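Local coordinates for protein putative tetR family transcriptional regulator (Streptomyces coelicolor A3, PDB 2Q24) that probably binds cis-regulatory DNA through a helix-turn-helix and controls transcription as a dimeric member of the TetR family, at residues B[16-21]-B[66-71]; B[24-29]-B[41-46]; B[53-56]-B[60-63]; B[91-96]-B[131-136]; B[100-105]-B[165-170]. All blocks are in the same frame, centred on the assembly; numbering follows the deposited sequence. Where two conformers were deposited one is given.

Interaction 1 of 5, residues B[16-21]-B[66-71]; sequences NRDKIL and YRNEVA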
# COMPACT_ATOMS: atom_id res chain seq x y z
N ASN B 16 -19.69 -3.46 -1.15
CA ASN B 16 -19.83 -4.84 -0.58
C ASN B 16 -18.54 -5.42 0.01
O ASN B 16 -18.56 -5.99 1.13
N ARG B 17 -17.43 -5.30 -0.73
CA ARG B 17 -16.11 -5.74 -0.25
C ARG B 17 -15.58 -4.86 0.90
O ARG B 17 -15.16 -5.39 1.94
CB ARG B 17 -15.07 -5.84 -1.38
CG ARG B 17 -13.69 -6.38 -0.93
CD ARG B 17 -12.59 -6.15 -1.96
NE ARG B 17 -11.23 -6.37 -1.42
CZ ARG B 17 -10.60 -7.54 -1.37
NH1 ARG B 17 -11.19 -8.64 -1.81
NH2 ARG B 17 -9.36 -7.62 -0.87
N ASP B 18 -15.61 -3.54 0.72
CA ASP B 18 -15.21 -2.61 1.78
C ASP B 18 -16.04 -2.88 3.05
O ASP B 18 -15.53 -2.81 4.17
CB ASP B 18 -15.40 -1.16 1.33
CG ASP B 18 -14.08 -0.44 0.98
OD1 ASP B 18 -12.99 -1.07 0.86
OD2 ASP B 18 -14.14 0.80 0.80
N LYS B 19 -17.33 -3.21 2.88
CA LYS B 19 -18.17 -3.49 4.04
C LYS B 19 -17.76 -4.73 4.78
O LYS B 19 -17.69 -4.71 6.02
CB LYS B 19 -19.66 -3.53 3.67
CG LYS B 19 -20.32 -2.18 3.85
CD LYS B 19 -21.70 -2.13 3.25
CE LYS B 19 -22.60 -3.20 3.80
NZ LYS B 19 -24.04 -3.03 3.39
N ILE B 20 -17.48 -5.79 4.04
CA ILE B 20 -17.09 -7.06 4.62
C ILE B 20 -15.79 -6.86 5.35
O ILE B 20 -15.64 -7.29 6.51
CB ILE B 20 -16.93 -8.18 3.54
CG1 ILE B 20 -18.32 -8.65 3.05
CG2 ILE B 20 -16.21 -9.40 4.12
CD1 ILE B 20 -18.24 -9.58 1.80
N LEU B 21 -14.84 -6.21 4.66
CA LEU B 21 -13.49 -6.07 5.22
C LEU B 21 -13.45 -5.18 6.45
O LEU B 21 -12.77 -5.50 7.42
CB LEU B 21 -12.49 -5.62 4.14
CG LEU B 21 -12.40 -6.62 2.98
CD1 LEU B 21 -11.40 -6.12 1.96
CD2 LEU B 21 -12.02 -8.06 3.45
N TYR B 66 -6.84 -7.03 6.84
CA TYR B 66 -5.65 -6.27 7.24
C TYR B 66 -5.14 -5.38 6.09
O TYR B 66 -4.86 -4.20 6.31
CB TYR B 66 -4.53 -7.21 7.77
CG TYR B 66 -3.29 -6.42 8.19
CD1 TYR B 66 -3.23 -5.74 9.44
CD2 TYR B 66 -2.18 -6.36 7.35
CE1 TYR B 66 -2.08 -5.03 9.79
CE2 TYR B 66 -1.05 -5.66 7.70
CZ TYR B 66 -1.02 -4.99 8.91
OH TYR B 66 0.12 -4.28 9.22
N ARG B 67 -5.01 -5.94 4.88
CA ARG B 67 -4.48 -5.18 3.76
C ARG B 67 -5.38 -4.02 3.40
O ARG B 67 -4.91 -2.94 3.01
CB ARG B 67 -4.33 -6.10 2.55
CG ARG B 67 -3.18 -7.08 2.72
CD ARG B 67 -3.08 -8.08 1.55
NE ARG B 67 -2.78 -7.42 0.28
CZ ARG B 67 -2.51 -8.06 -0.84
NH1 ARG B 67 -2.53 -9.40 -0.86
NH2 ARG B 67 -2.24 -7.37 -1.95
N ASN B 68 -6.70 -4.25 3.50
CA ASN B 68 -7.64 -3.18 3.25
C ASN B 68 -7.51 -2.06 4.27
O ASN B 68 -7.60 -0.88 3.91
CB ASN B 68 -9.08 -3.75 3.27
CG ASN B 68 -10.12 -2.68 3.00
OD1 ASN B 68 -10.83 -2.27 3.90
ND2 ASN B 68 -10.22 -2.24 1.74
N GLU B 69 -7.30 -2.41 5.55
CA GLU B 69 -7.15 -1.42 6.62
C GLU B 69 -5.91 -0.52 6.36
O GLU B 69 -5.96 0.71 6.49
CB GLU B 69 -7.04 -2.14 7.99
CG GLU B 69 -6.75 -1.23 9.20
CD GLU B 69 -7.95 -0.50 9.74
OE1 GLU B 69 -9.07 -0.63 9.19
OE2 GLU B 69 -7.77 0.23 10.75
N VAL B 70 -4.81 -1.16 6.00
CA VAL B 70 -3.56 -0.45 5.62
C VAL B 70 -3.83 0.48 4.44
O VAL B 70 -3.45 1.64 4.46
CB VAL B 70 -2.46 -1.47 5.27
CG1 VAL B 70 -1.19 -0.77 4.65
CG2 VAL B 70 -2.05 -2.25 6.58
N ALA B 71 -4.46 -0.03 3.38
CA ALA B 71 -4.64 0.79 2.19
C ALA B 71 -5.57 1.97 2.49
O ALA B 71 -5.31 3.11 2.05
CB ALA B 71 -5.17 -0.04 1.05
O HOH W 1 -13.26 -1.18 4.24

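Interaction 2 of 5, residues B[24-29]-B[41-46]; sequences AVRVFS and AREAGV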
# COMPACT_ATOMS: atom_id res chain seq x y z
N ALA B 24 -14.87 -7.33 9.15
CA ALA B 24 -13.84 -8.28 9.54
C ALA B 24 -12.80 -7.69 10.49
O ALA B 24 -12.43 -8.30 11.48
CB ALA B 24 -13.15 -8.86 8.29
N VAL B 25 -12.28 -6.50 10.17
CA VAL B 25 -11.32 -5.88 11.04
C VAL B 25 -11.91 -5.67 12.43
O VAL B 25 -11.26 -5.95 13.42
CB VAL B 25 -10.84 -4.53 10.46
CG1 VAL B 25 -10.07 -3.71 11.53
CG2 VAL B 25 -9.99 -4.76 9.19
N ARG B 26 -13.15 -5.16 12.49
CA ARG B 26 -13.83 -4.85 13.74
C ARG B 26 -13.95 -6.14 14.57
O ARG B 26 -13.55 -6.20 15.74
CB ARG B 26 -15.20 -4.25 13.40
CG ARG B 26 -16.04 -3.63 14.52
CD ARG B 26 -17.42 -3.17 13.94
NE ARG B 26 -17.29 -2.77 12.51
CZ ARG B 26 -18.27 -2.80 11.60
NH1 ARG B 26 -19.50 -3.20 11.91
NH2 ARG B 26 -18.01 -2.41 10.35
N VAL B 27 -14.46 -7.19 13.95
CA VAL B 27 -14.75 -8.44 14.67
C VAL B 27 -13.46 -9.20 15.04
O VAL B 27 -13.34 -9.73 16.14
CB VAL B 27 -15.75 -9.34 13.88
CG1 VAL B 27 -16.03 -10.65 14.65
CG2 VAL B 27 -17.08 -8.62 13.65
N PHE B 28 -12.50 -9.28 14.12
CA PHE B 28 -11.24 -9.95 14.44
C PHE B 28 -10.46 -9.17 15.50
O PHE B 28 -9.82 -9.78 16.35
CB PHE B 28 -10.38 -10.20 13.20
CG PHE B 28 -10.84 -11.37 12.37
CD1 PHE B 28 -10.92 -12.65 12.92
CD2 PHE B 28 -11.19 -11.19 11.04
CE1 PHE B 28 -11.36 -13.73 12.15
CE2 PHE B 28 -11.61 -12.27 10.26
CZ PHE B 28 -11.69 -13.53 10.82
N SER B 29 -10.51 -7.83 15.46
CA SER B 29 -9.77 -7.10 16.48
C SER B 29 -10.38 -7.24 17.88
O SER B 29 -9.66 -7.18 18.86
CB SER B 29 -9.48 -5.65 16.10
OG SER B 29 -10.67 -4.92 15.98
N ALA B 41 -20.24 -11.49 8.45
CA ALA B 41 -21.25 -11.41 7.39
C ALA B 41 -22.43 -10.50 7.84
O ALA B 41 -22.88 -9.63 7.09
CB ALA B 41 -21.75 -12.81 7.02
N ARG B 42 -22.87 -10.69 9.09
CA ARG B 42 -24.03 -9.95 9.66
C ARG B 42 -23.79 -8.45 9.75
O ARG B 42 -24.74 -7.61 9.42
CB ARG B 42 -24.40 -10.51 11.03
CG ARG B 42 -25.46 -9.60 11.80
CD ARG B 42 -26.14 -10.38 12.91
NE ARG B 42 -25.34 -11.52 13.41
CZ ARG B 42 -24.44 -11.47 14.43
NH1 ARG B 42 -24.21 -10.31 15.06
NH2 ARG B 42 -23.80 -12.58 14.79
N GLU B 43 -22.56 -8.11 10.22
CA GLU B 43 -22.23 -6.72 10.42
C GLU B 43 -22.06 -6.03 9.07
O GLU B 43 -22.43 -4.86 8.92
CB GLU B 43 -20.95 -6.58 11.25
CG GLU B 43 -21.17 -6.83 12.74
CD GLU B 43 -20.06 -6.24 13.60
OE1 GLU B 43 -19.25 -5.45 13.06
OE2 GLU B 43 -19.99 -6.55 14.81
N ALA B 44 -21.50 -6.77 8.08
CA ALA B 44 -21.36 -6.27 6.72
C ALA B 44 -22.69 -6.25 5.97
O ALA B 44 -22.77 -5.71 4.86
CB ALA B 44 -20.36 -7.11 5.94
N GLY B 45 -23.73 -6.84 6.56
CA GLY B 45 -25.02 -6.94 5.91
C GLY B 45 -25.10 -7.84 4.69
O GLY B 45 -25.92 -7.61 3.80
N VAL B 46 -24.24 -8.86 4.63
CA VAL B 46 -24.21 -9.76 3.48
C VAL B 46 -24.50 -11.19 3.91
O VAL B 46 -24.34 -11.54 5.08
CB VAL B 46 -22.88 -9.68 2.69
CG2 VAL B 46 -21.77 -10.46 3.39

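Interaction 3 of 5, residues B[53-56]-B[60-63]; sequences RNFP and ALIE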
# COMPACT_ATOMS: atom_id res chain seq x y z
N ARG B 53 -17.89 -17.26 -0.95
CA ARG B 53 -17.57 -17.08 -2.37
C ARG B 53 -16.36 -16.15 -2.56
O ARG B 53 -15.44 -16.48 -3.32
CB ARG B 53 -18.79 -16.56 -3.14
CG ARG B 53 -19.75 -17.65 -3.64
N ASN B 54 -16.34 -15.02 -1.86
CA ASN B 54 -15.28 -14.03 -2.02
C ASN B 54 -13.98 -14.36 -1.25
O ASN B 54 -12.91 -14.01 -1.70
CB ASN B 54 -15.76 -12.62 -1.61
CG ASN B 54 -17.07 -12.22 -2.26
ND2 ASN B 54 -17.14 -12.33 -3.57
N PHE B 55 -14.09 -15.03 -0.10
CA PHE B 55 -12.97 -15.34 0.80
C PHE B 55 -13.15 -16.73 1.34
O PHE B 55 -13.74 -16.90 2.41
CB PHE B 55 -12.93 -14.37 1.98
CG PHE B 55 -12.97 -12.94 1.58
CD1 PHE B 55 -11.80 -12.28 1.23
CD2 PHE B 55 -14.18 -12.26 1.51
CE1 PHE B 55 -11.85 -10.95 0.83
CE2 PHE B 55 -14.22 -10.91 1.11
CZ PHE B 55 -13.05 -10.27 0.76
N PRO B 56 -12.60 -17.73 0.62
CA PRO B 56 -12.92 -19.14 0.80
C PRO B 56 -12.23 -19.76 2.01
O PRO B 56 -12.31 -20.97 2.22
CB PRO B 56 -12.35 -19.79 -0.49
CG PRO B 56 -11.87 -18.65 -1.35
CD PRO B 56 -11.57 -17.54 -0.40
N ALA B 60 -7.66 -16.12 4.44
CA ALA B 60 -7.73 -15.21 3.30
C ALA B 60 -8.54 -13.95 3.68
O ALA B 60 -8.20 -12.83 3.29
CB ALA B 60 -8.32 -15.90 2.14
N LEU B 61 -9.61 -14.16 4.45
CA LEU B 61 -10.42 -13.03 4.99
C LEU B 61 -9.60 -12.14 5.90
O LEU B 61 -9.61 -10.92 5.74
CB LEU B 61 -11.70 -13.54 5.70
CG LEU B 61 -12.64 -12.43 6.19
CD1 LEU B 61 -13.08 -11.55 5.00
CD2 LEU B 61 -13.86 -13.00 6.97
N ILE B 62 -8.88 -12.73 6.85
CA ILE B 62 -8.03 -11.95 7.76
C ILE B 62 -6.99 -11.16 6.99
O ILE B 62 -6.84 -9.96 7.20
CB ILE B 62 -7.29 -12.91 8.74
CG1 ILE B 62 -8.32 -13.55 9.69
CG2 ILE B 62 -6.21 -12.16 9.55
CD1 ILE B 62 -7.82 -14.86 10.31
N GLU B 63 -6.28 -11.82 6.08
CA GLU B 63 -5.25 -11.11 5.27
C GLU B 63 -5.83 -9.94 4.48
O GLU B 63 -5.30 -8.81 4.52
CB GLU B 63 -4.51 -12.06 4.32
CG GLU B 63 -3.59 -11.28 3.40
CD GLU B 63 -2.71 -12.11 2.55
OE1 GLU B 63 -2.45 -13.28 2.87
OE2 GLU B 63 -2.29 -11.56 1.50

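Interaction 4 of 5, residues B[91-96]-B[131-136]; sequences RAWTRR and SALTAL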
# COMPACT_ATOMS: atom_id res chain seq x y z
N ARG B 91 -2.03 15.65 11.95
CA ARG B 91 -2.69 15.35 13.21
C ARG B 91 -3.89 14.40 13.03
O ARG B 91 -4.01 13.42 13.74
CB ARG B 91 -3.14 16.67 13.90
CG ARG B 91 -4.07 16.51 15.12
CD ARG B 91 -4.29 17.84 15.87
NE ARG B 91 -3.05 18.64 16.03
CZ ARG B 91 -2.24 18.65 17.11
NH1 ARG B 91 -2.49 17.93 18.19
NH2 ARG B 91 -1.16 19.40 17.08
N ALA B 92 -4.78 14.71 12.07
CA ALA B 92 -5.96 13.84 11.84
C ALA B 92 -5.51 12.46 11.45
O ALA B 92 -6.03 11.44 11.94
CB ALA B 92 -6.90 14.44 10.79
N TRP B 93 -4.51 12.39 10.58
CA TRP B 93 -4.03 11.08 10.14
C TRP B 93 -3.37 10.26 11.26
O TRP B 93 -3.52 9.05 11.32
CB TRP B 93 -3.04 11.27 8.98
CG TRP B 93 -2.60 9.96 8.33
CD1 TRP B 93 -3.18 9.31 7.26
CD2 TRP B 93 -1.49 9.17 8.73
NE1 TRP B 93 -2.47 8.15 6.97
CE2 TRP B 93 -1.43 8.03 7.86
CE3 TRP B 93 -0.53 9.30 9.76
CZ2 TRP B 93 -0.42 7.07 7.96
CZ3 TRP B 93 0.50 8.32 9.86
CH2 TRP B 93 0.52 7.21 8.99
N THR B 94 -2.63 10.89 12.14
CA THR B 94 -2.04 10.17 13.24
C THR B 94 -3.09 9.49 14.14
O THR B 94 -2.85 8.46 14.66
CB THR B 94 -1.08 11.04 14.09
OG1 THR B 94 -1.79 12.04 14.77
CG2 THR B 94 0.02 11.59 13.27
N ARG B 95 -4.25 10.10 14.30
CA ARG B 95 -5.36 9.42 15.00
C ARG B 95 -5.79 8.16 14.22
O ARG B 95 -6.04 7.10 14.82
CB ARG B 95 -6.53 10.39 15.28
CG ARG B 95 -6.22 11.44 16.32
CD ARG B 95 -7.47 12.32 16.79
NE ARG B 95 -8.62 11.47 17.03
CZ ARG B 95 -8.97 10.95 18.21
NH1 ARG B 95 -8.28 11.24 19.31
NH2 ARG B 95 -10.04 10.16 18.28
N ARG B 96 -5.86 8.26 12.90
CA ARG B 96 -6.20 7.09 12.06
C ARG B 96 -5.12 6.03 12.15
O ARG B 96 -5.41 4.83 12.16
CB ARG B 96 -6.43 7.50 10.57
CG ARG B 96 -7.62 8.47 10.37
CD ARG B 96 -8.91 7.90 10.95
NE ARG B 96 -9.44 6.87 10.10
CZ ARG B 96 -10.04 5.74 10.52
NH1 ARG B 96 -10.17 5.44 11.81
NH2 ARG B 96 -10.50 4.91 9.60
N SER B 131 5.58 5.85 3.98
CA SER B 131 5.55 6.80 2.87
C SER B 131 4.41 7.78 3.00
O SER B 131 4.56 8.94 2.65
CB SER B 131 5.50 6.05 1.54
OG SER B 131 5.69 6.95 0.44
N ALA B 132 3.28 7.31 3.54
CA ALA B 132 2.10 8.19 3.77
C ALA B 132 2.50 9.26 4.79
O ALA B 132 2.19 10.44 4.66
CB ALA B 132 0.94 7.35 4.31
N LEU B 133 3.19 8.80 5.83
CA LEU B 133 3.73 9.71 6.82
C LEU B 133 4.71 10.71 6.20
O LEU B 133 4.65 11.90 6.48
CB LEU B 133 4.42 8.89 7.87
CG LEU B 133 4.69 9.44 9.24
CD1 LEU B 133 3.55 10.33 9.83
CD2 LEU B 133 5.04 8.23 10.19
N THR B 134 5.63 10.22 5.38
CA THR B 134 6.55 11.12 4.66
C THR B 134 5.81 12.20 3.83
O THR B 134 6.20 13.39 3.84
CB THR B 134 7.50 10.28 3.75
OG1 THR B 134 8.28 9.43 4.59
CG2 THR B 134 8.43 11.17 2.92
N ALA B 135 4.75 11.80 3.11
CA ALA B 135 3.97 12.75 2.33
C ALA B 135 3.38 13.89 3.20
O ALA B 135 3.54 15.09 2.88
CB ALA B 135 2.89 12.03 1.48
N LEU B 136 2.83 13.49 4.35
CA LEU B 136 2.26 14.44 5.33
C LEU B 136 3.35 15.34 5.89
O LEU B 136 3.19 16.58 5.93
CB LEU B 136 1.55 13.66 6.42
CG LEU B 136 0.18 13.01 6.01
CD1 LEU B 136 -0.05 11.92 7.12
CD2 LEU B 136 -0.95 14.02 5.88

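Interaction 5 of 5, residues B[100-105]-B[165-170]; sequences YATAKL and TSSRPD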
# COMPACT_ATOMS: atom_id res chain seq x y z
N TYR B 100 -5.67 2.17 13.39
CA TYR B 100 -5.06 1.04 12.67
C TYR B 100 -4.19 0.18 13.58
O TYR B 100 -4.30 -1.05 13.60
CB TYR B 100 -4.23 1.59 11.50
CG TYR B 100 -3.07 0.69 11.14
CD1 TYR B 100 -3.27 -0.51 10.48
CD2 TYR B 100 -1.76 1.04 11.54
CE1 TYR B 100 -2.20 -1.36 10.20
CE2 TYR B 100 -0.68 0.20 11.22
CZ TYR B 100 -0.91 -1.00 10.58
OH TYR B 100 0.15 -1.83 10.27
N ALA B 101 -3.31 0.82 14.35
CA ALA B 101 -2.36 0.07 15.21
C ALA B 101 -3.06 -0.66 16.37
O ALA B 101 -2.64 -1.76 16.79
CB ALA B 101 -1.27 1.05 15.71
N THR B 102 -4.12 -0.06 16.87
CA THR B 102 -4.99 -0.66 17.89
C THR B 102 -5.66 -1.92 17.33
O THR B 102 -5.66 -2.99 18.01
CB THR B 102 -6.05 0.37 18.39
OG1 THR B 102 -5.35 1.36 19.16
CG2 THR B 102 -7.13 -0.30 19.28
N ALA B 103 -6.22 -1.81 16.12
CA ALA B 103 -6.79 -2.96 15.40
C ALA B 103 -5.76 -4.06 15.14
O ALA B 103 -6.02 -5.27 15.42
CB ALA B 103 -7.47 -2.50 14.12
N LYS B 104 -4.57 -3.66 14.68
CA LYS B 104 -3.44 -4.59 14.47
C LYS B 104 -3.16 -5.37 15.74
O LYS B 104 -3.04 -6.62 15.73
CB LYS B 104 -2.19 -3.80 14.06
CG LYS B 104 -1.03 -4.68 13.61
CD LYS B 104 0.15 -3.83 13.24
CE LYS B 104 1.27 -4.67 12.67
NZ LYS B 104 1.89 -5.48 13.73
N LEU B 105 -3.08 -4.65 16.87
CA LEU B 105 -2.77 -5.32 18.15
C LEU B 105 -3.90 -6.26 18.53
O LEU B 105 -3.65 -7.36 19.01
CB LEU B 105 -2.53 -4.28 19.26
CG LEU B 105 -2.08 -4.78 20.64
CD1 LEU B 105 -0.54 -4.96 20.64
CD2 LEU B 105 -2.48 -3.72 21.62
N THR B 165 1.21 1.42 24.31
CA THR B 165 0.99 1.77 25.70
C THR B 165 -0.46 2.14 26.00
O THR B 165 -0.90 2.02 27.15
CB THR B 165 1.85 2.99 26.12
OG1 THR B 165 1.56 4.09 25.28
CG2 THR B 165 3.36 2.67 26.04
N SER B 166 -1.19 2.61 24.99
CA SER B 166 -2.40 3.37 25.24
C SER B 166 -3.60 2.95 24.40
O SER B 166 -4.41 3.79 24.06
CB SER B 166 -2.10 4.87 25.06
OG SER B 166 -0.94 5.21 25.82
N SER B 167 -3.72 1.65 24.15
CA SER B 167 -4.78 1.09 23.29
C SER B 167 -6.09 0.74 23.97
O SER B 167 -7.10 0.62 23.28
CB SER B 167 -4.27 -0.14 22.53
OG SER B 167 -3.70 0.31 21.33
N ARG B 168 -6.10 0.58 25.28
CA ARG B 168 -7.36 0.21 25.98
C ARG B 168 -8.41 1.33 25.89
O ARG B 168 -8.05 2.51 25.84
CB ARG B 168 -7.11 -0.10 27.44
CG ARG B 168 -6.46 -1.47 27.68
CD ARG B 168 -6.52 -1.85 29.14
NE ARG B 168 -5.57 -1.12 29.99
CZ ARG B 168 -5.94 -0.28 30.95
NH2 ARG B 168 -5.04 0.35 31.69
N PRO B 169 -9.71 0.97 25.93
CA PRO B 169 -10.73 2.03 25.86
C PRO B 169 -10.53 3.10 26.94
O PRO B 169 -10.72 4.29 26.68
CB PRO B 169 -12.07 1.28 26.06
CG PRO B 169 -11.69 -0.09 26.61
CD PRO B 169 -10.32 -0.38 26.06
N ASP B 170 -10.07 2.68 28.11
CA ASP B 170 -9.81 3.58 29.24
C ASP B 170 -8.52 4.37 29.11
O ASP B 170 -8.19 5.18 29.99
CB ASP B 170 -9.74 2.76 30.53
CG ASP B 170 -8.76 1.61 30.42
OD1 ASP B 170 -7.65 1.72 31.00
OD2 ASP B 170 -9.09 0.61 29.73

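Interaction 1 of 5, residues B[16-21]-B[66-71]
L21 and N68 bring the N-terminal end of helix 17-31 and the middle of helix 58-75 closest, their CA atoms 6.8 Å apart. The latter helix runs from the probable DNA-binding region of this TetR-family protein toward its C-terminal part. N68 reaches across between L21 and D18. Its chi1 of -179° sets CG opposite the backbone N and carries the amide off its own helix toward helix 17-31. There ND2 donates to D18 OD1 at 3.1 Å, with an N-H...O angle of 148°. The donor meets the oxygen nearly end-on to its C-O bond, though the acceptor lies 23° out of the amide plane. A single water spends one proton on N68 OD1 (2.7 Å from its O) and the other on D18 O (2.8 Å). L21 packs against the aliphatic root, CD1 lying 3.6 Å from N68 CB. A leucine at N68 would probably leave D18 without its amide donor and the water without one of its acceptors. Across the dimer interface, N68 ND2 also donates to D124 of the second subunit. One buried amide thus joins two helices of its own chain to a neighbour, its two ends using opposite polarities.

Interaction 2 of 5, residues B[24-29]-B[41-46]
R26 and V27, on helix 17-31, face E43 at the C-terminal end of helix 37-43, with the CA atoms of V27 and E43 8.8 Å apart. E43 sends its side chain across this gap, with CG beside its own backbone N (chi1 -77°) and the chain extended from there, and the carboxylate arrives between the two residues of the other helix. On one flank R26 comes to meet it from the opposite direction, and the two form a salt bridge. NH1 is modelled only 2.5 Å from E43 OE1, shorter than such pairs usually are, so the exact placing of the two charged ends is doubtful. The guanidinium and carboxylate planes lie 22° apart, and the oxygen approaches the guanidinium obliquely. On the other flank V27 is apolar: its CG2 branch touches E43 OE2 at 3.8 Å. That second oxygen also pairs with R39, one turn back, so the carboxylate is shared between two arginines. Just beyond E43 the helix ends in a Schellman motif, G45 taking a positive phi as V46 N bonds to A41 O. Helix 37-43 opens the predicted helix-turn-helix; V27 packs on its I40, as A24 and F28 do, and these two also reach helix 58-75, at A65 and I62.

Interaction 3 of 5, residues B[53-56]-B[60-63]
A60, in the first turns of helix 58-75, meets the chain just where it leaves helix 48-54, the second helix of the predicted helix-turn-helix. Its methyl CB comes to 4.4 Å from P56 CD, a loose touch at the outer edge of the contact. The carbonyl of A60 lies obliquely to the F55 ring, its O 4.2 Å from CD1. L61, the next residue, makes the main contact. Its backbone is the nearest to F55, CA to CA 5.4 Å, and its chi1 of -175°, with chi2 of 59°, puts the CD1 branch over one face of the phenyl ring. CD1 stands 3.8 Å from the ring centroid and only 18° off the ring normal, a CH-pi contact, and it is offset toward the CG-CD2 bond of F55, 3.7 Å from each of those atoms. The two side chains cross at about a right angle, so a single methyl rather than the whole isobutyl group rests on the aromatic surface. I62, on another side of the helix, packs on F28 of helix 17-31 and on helix 108-116, and E63 pairs with R67 near the second subunit. F55 itself is the first residue out of helical conformation after helix 48-54. Its ring also meets R17, I20 and L21 of helix 17-31, and L61 packs on L37 and I40 of helix 37-43. The side-chain contact is apolar: dispersion and a CH-pi approach tie the end of helix 48-54 to the start of helix 58-75.

Interaction 4 of 5, residues B[91-96]-B[131-136]
W93 projects from helix 86-106 toward A132, L133 and L136 of helix 125-142, in the all-helical C-terminal domain of this TetR-family protein. The two helices run antiparallel, the axes of the short segments at 164° and 11.0 Å apart at closest approach. Such wide spacing leaves room for a large side chain, and the indole fills it. With chi1 at -173° the ring is carried straight out from its helix, and chi2 of 91° turns the ring plane about perpendicular to the CA-CB-CG plane. L136 lies over one face: its CD1 methyl stands 3.3 Å above the ring plane and is 3.4 Å from W93 CG, a tight fit near the five-membered ring. The two side chains cross obliquely, so only that one methyl of L136 takes the face. At the far end of the indole the six-membered ring meets the other two residues at oblique angles. CZ2 touches A132 CB at 3.9 Å, and CZ3 touches L133 CD1 at 3.7 Å, L133 standing at about a right angle to the indole. Replacing W93 by an alanine is likely to open a gap between the two helices, leaving the methyls of L136, A132 and L133 without the surface they rest on and L73 O without its indole donor. V77 and L80 of helix 77-83 and L159 of helix 152-165 also pack on the indole. The polar atom of this buried ring is satisfied too: NE1 of W93 hydrogen-bonds to the backbone O of L73, near the end of helix 58-75.

Interaction 5 of 5, residues B[100-105]-B[165-170]
T102 and S167 bring their hydroxyl oxygens to 2.9 Å, OG1 to OG, where helix 86-106 passes the loop linking helices 152-165 and 172-185 in the C-terminal domain. Their CA atoms are 5.7 Å apart. On the threonine, chi1 of -70° keeps OG1 beside its backbone N, and the methyl CG2 lies 4.1 Å from the S167 carbonyl O. One turn further along the helix, L105 adds an apolar touch, its CD2 4.1 Å from S167 CB. Behind each hydroxyl stands a backbone carbonyl: T102 OG1 is hydrogen-bonded to I98 O, one turn back in its own helix, and S167 OG to A163 O, in the last turn of helix 152-165. The loop is held in turn on its other side, where S166 OG bonds to Q174 and the backbone N of R168 to Q171. A101 and L105 rest on A163 and L164 of helix 152-165. This is a small surface contact of mixed character. Each hydroxyl is tied first to a carbonyl of its own neighbourhood, which probably fixes where the two oxygens meet, with the leucine methyl giving the serine an apolar flank.

Overall arrangement
Interactions 1, 2 and 3 cluster in the probable DNA-binding half, their centres 10 to 12 Å apart. Helix 17-31 is shared by the first two and helix 58-75 by interactions 1 and 3; the F55 ring of interaction 3 is met by L21 of interaction 1, CZ to CD2 3.6 Å. Interactions 4 and 5 lie along helix 86-106 in the C-terminal domain, centres about 17 Å apart. Interactions 3 and 4 are the most distant pair, about 28 Å between centres. The two halves meet at several places, among them Y66 OH and Y100 OH, a probable hydrogen bond at 2.7 Å, and S29 CB and A103 O (3.5 Å). Interactions 1 and 4 touch the second subunit, and E63 of interaction 3 comes near it.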